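Local coordinates for probable branched-chain-amino-acid aminotransferase (Thermotoga maritima MSB8, PDB 3CSW), which probably catalyses the pyridoxal-phosphate-dependent transfer of the amino group between leucine, isoleucine or valine and 2-oxoglutarate, at residues E206-L211 with A265-N270. Sequence-based numbering, arbitrary orientation.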
loop_
_atom_site.group_PDB
_atom_site.type_symbol
_atom_site.label_atom_id
_atom_site.label_comp_id
_atom_site.label_asym_id
_atom_site.label_seq_id
_atom_site.Cartn_x
_atom_site.Cartn_y
_atom_site.Cartn_z
ATOM N N GLU A 206 -7.603 -15.819 -22.276
ATOM C CA GLU A 206 -8.998 -15.732 -22.634
ATOM C C GLU A 206 -9.462 -17.012 -23.325
ATOM O O GLU A 206 -10.486 -17.576 -22.944
ATOM C CB GLU A 206 -9.156 -14.508 -23.545
ATOM C CG GLU A 206 -10.492 -14.211 -24.199
ATOM C CD GLU A 206 -10.282 -13.182 -25.354
ATOM O OE1 GLU A 206 -9.920 -11.998 -25.097
ATOM O OE2 GLU A 206 -10.404 -13.590 -26.523
ATOM N N ASN A 207 -8.699 -17.463 -24.325
ATOM C CA ASN A 207 -8.987 -18.694 -25.064
ATOM C C ASN A 207 -8.970 -19.945 -24.211
ATOM O O ASN A 207 -9.804 -20.842 -24.410
ATOM C CB ASN A 207 -8.026 -18.859 -26.240
ATOM C CG ASN A 207 -8.470 -18.073 -27.465
ATOM O OD1 ASN A 207 -9.528 -18.340 -28.038
ATOM N ND2 ASN A 207 -7.650 -17.135 -27.890
ATOM N N VAL A 208 -8.032 -20.003 -23.260
ATOM C CA VAL A 208 -7.922 -21.143 -22.347
ATOM C C VAL A 208 -9.129 -21.201 -21.407
ATOM O O VAL A 208 -9.623 -22.281 -21.140
ATOM C CB VAL A 208 -6.580 -21.124 -21.569
ATOM C CG1 VAL A 208 -6.560 -22.158 -20.427
ATOM C CG2 VAL A 208 -5.412 -21.356 -22.563
ATOM N N ILE A 209 -9.606 -20.047 -20.934
ATOM C CA ILE A 209 -10.812 -19.981 -20.081
ATOM C C ILE A 209 -12.031 -20.534 -20.836
ATOM O O ILE A 209 -12.808 -21.363 -20.301
ATOM C CB ILE A 209 -11.066 -18.534 -19.544
ATOM C CG1 ILE A 209 -9.980 -18.161 -18.531
ATOM C CG2 ILE A 209 -12.456 -18.403 -18.872
ATOM C CD1 ILE A 209 -9.936 -16.695 -18.143
ATOM N N LYS A 210 -12.176 -20.117 -22.096
ATOM C CA LYS A 210 -13.249 -20.624 -22.955
ATOM C C LYS A 210 -13.102 -22.110 -23.251
ATOM O O LYS A 210 -14.095 -22.840 -23.296
ATOM C CB LYS A 210 -13.317 -19.828 -24.261
ATOM C CG LYS A 210 -13.661 -18.382 -24.026
ATOM C CD LYS A 210 -13.926 -17.633 -25.314
ATOM C CE LYS A 210 -13.833 -16.116 -25.066
ATOM N NZ LYS A 210 -14.771 -15.324 -25.899
ATOM N N LEU A 211 -11.880 -22.556 -23.493
ATOM C CA LEU A 211 -11.621 -23.978 -23.714
ATOM C C LEU A 211 -11.957 -24.776 -22.465
ATOM O O LEU A 211 -12.573 -25.846 -22.552
ATOM C CB LEU A 211 -10.162 -24.224 -24.103
ATOM C CG LEU A 211 -9.684 -25.672 -24.221
ATOM C CD1 LEU A 211 -10.431 -26.412 -25.314
ATOM C CD2 LEU A 211 -8.195 -25.691 -24.476
ATOM N N ALA A 265 -2.711 -31.186 -19.277
ATOM C CA ALA A 265 -2.535 -32.063 -20.431
ATOM C C ALA A 265 -3.740 -32.022 -21.381
ATOM O O ALA A 265 -3.552 -31.961 -22.581
ATOM C CB ALA A 265 -2.240 -33.522 -19.961
ATOM N N THR A 266 -4.963 -32.049 -20.859
ATOM C CA THR A 266 -6.143 -31.942 -21.701
ATOM C C THR A 266 -6.223 -30.587 -22.378
ATOM O O THR A 266 -6.571 -30.491 -23.562
ATOM C CB THR A 266 -7.434 -32.085 -20.913
ATOM O OG1 THR A 266 -7.290 -33.131 -19.961
ATOM C CG2 THR A 266 -8.589 -32.429 -21.856
ATOM N N LEU A 267 -5.938 -29.535 -21.619
ATOM C CA LEU A 267 -6.009 -28.182 -22.158
ATOM C C LEU A 267 -4.974 -28.001 -23.267
ATOM O O LEU A 267 -5.301 -27.439 -24.322
ATOM C CB LEU A 267 -5.860 -27.110 -21.059
ATOM C CG LEU A 267 -7.014 -27.041 -20.044
ATOM C CD1 LEU A 267 -6.636 -26.239 -18.793
ATOM C CD2 LEU A 267 -8.315 -26.499 -20.669
HETATM N N MSE A 268 -3.754 -28.499 -23.075
HETATM C CA MSE A 268 -2.729 -28.248 -24.095
HETATM C C MSE A 268 -2.902 -29.119 -25.343
HETATM O O MSE A 268 -2.564 -28.689 -26.429
HETATM C CB MSE A 268 -1.290 -28.242 -23.525
HETATM C CG MSE A 268 -0.661 -29.525 -23.192
HETATM SE SE MSE A 268 1.149 -29.283 -22.444
HETATM C CE MSE A 268 2.016 -28.610 -23.936
ATOM N N GLU A 269 -3.480 -30.308 -25.213
ATOM C CA GLU A 269 -3.742 -31.103 -26.398
ATOM C C GLU A 269 -4.939 -30.544 -27.187
ATOM O O GLU A 269 -4.939 -30.578 -28.417
ATOM C CB GLU A 269 -3.864 -32.599 -26.071
ATOM C CG GLU A 269 -5.085 -33.026 -25.268
ATOM C CD GLU A 269 -4.982 -34.474 -24.714
ATOM O OE1 GLU A 269 -3.838 -34.969 -24.517
ATOM O OE2 GLU A 269 -6.051 -35.099 -24.449
ATOM N N ASN A 270 -5.921 -29.979 -26.482
ATOM C CA ASN A 270 -7.116 -29.414 -27.117
ATOM C C ASN A 270 -7.010 -27.959 -27.550
ATOM O O ASN A 270 -7.889 -27.460 -28.257
ATOM C CB ASN A 270 -8.311 -29.591 -26.177
ATOM C CG ASN A 270 -8.795 -31.043 -26.129
ATOM O OD1 ASN A 270 -9.383 -31.510 -27.087
ATOM N ND2 ASN A 270 -8.540 -31.751 -25.029
#
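L211 and L267 bring segments 206-211 and 265-270, parts of helices 203-214 and 262-276, nearest to each other: their CA atoms lie 7.2 Å apart, while the axes of the short segments approach to 10.6 Å. The N-to-C directions make an angle of 111°, so the segments meet across their courses rather than along them, and at such a steep crossing a few side chains carry the whole interface.

L211 is the chief of these, its CB aimed at the opposing helix. With CG anti to the backbone N (chi1 173°), the isobutyl group extends away from its own helix and splits its methyls between two residues one turn apart. L211 CD2 rests 3.9 Å from L267 CD2 and makes a van der Waals contact, with no hydrogen bond, at 3.4 Å from the carbonyl oxygen L267 O; L211 CD1 lies 3.9 Å from N270 CB. The two leucines slide past each other in opposite directions, whereas L211 crosses N270 at about a right angle. One turn before L211, V208 adds a looser touch, its CG1 4.4 Å from L267 CD1.

N270 offers its CB to L211 but turns its amide back to its own helix, where N270 ND2 donates to T266 O at 2.8 Å. That carbonyl also accepts from the backbone N of N270, the two donors arriving from opposite faces of its plane. Cutting L211 back to an alanine is likely to open a gap at the crossing, leaving N270 CB and one side of L267 CD2 without the methyls that pack on them.

F274 extends the apolar contact around L211, and F236 of strand 234-239 touches both V208 and L267. The arrangement is thus a steep helix-helix crossing over a mixed beta-sheet, structural packing in the hydrophobic core of the class-IV aminotransferase fold, with the V208 side chain about 8 Å from the bound pyridoxal-5'-phosphate.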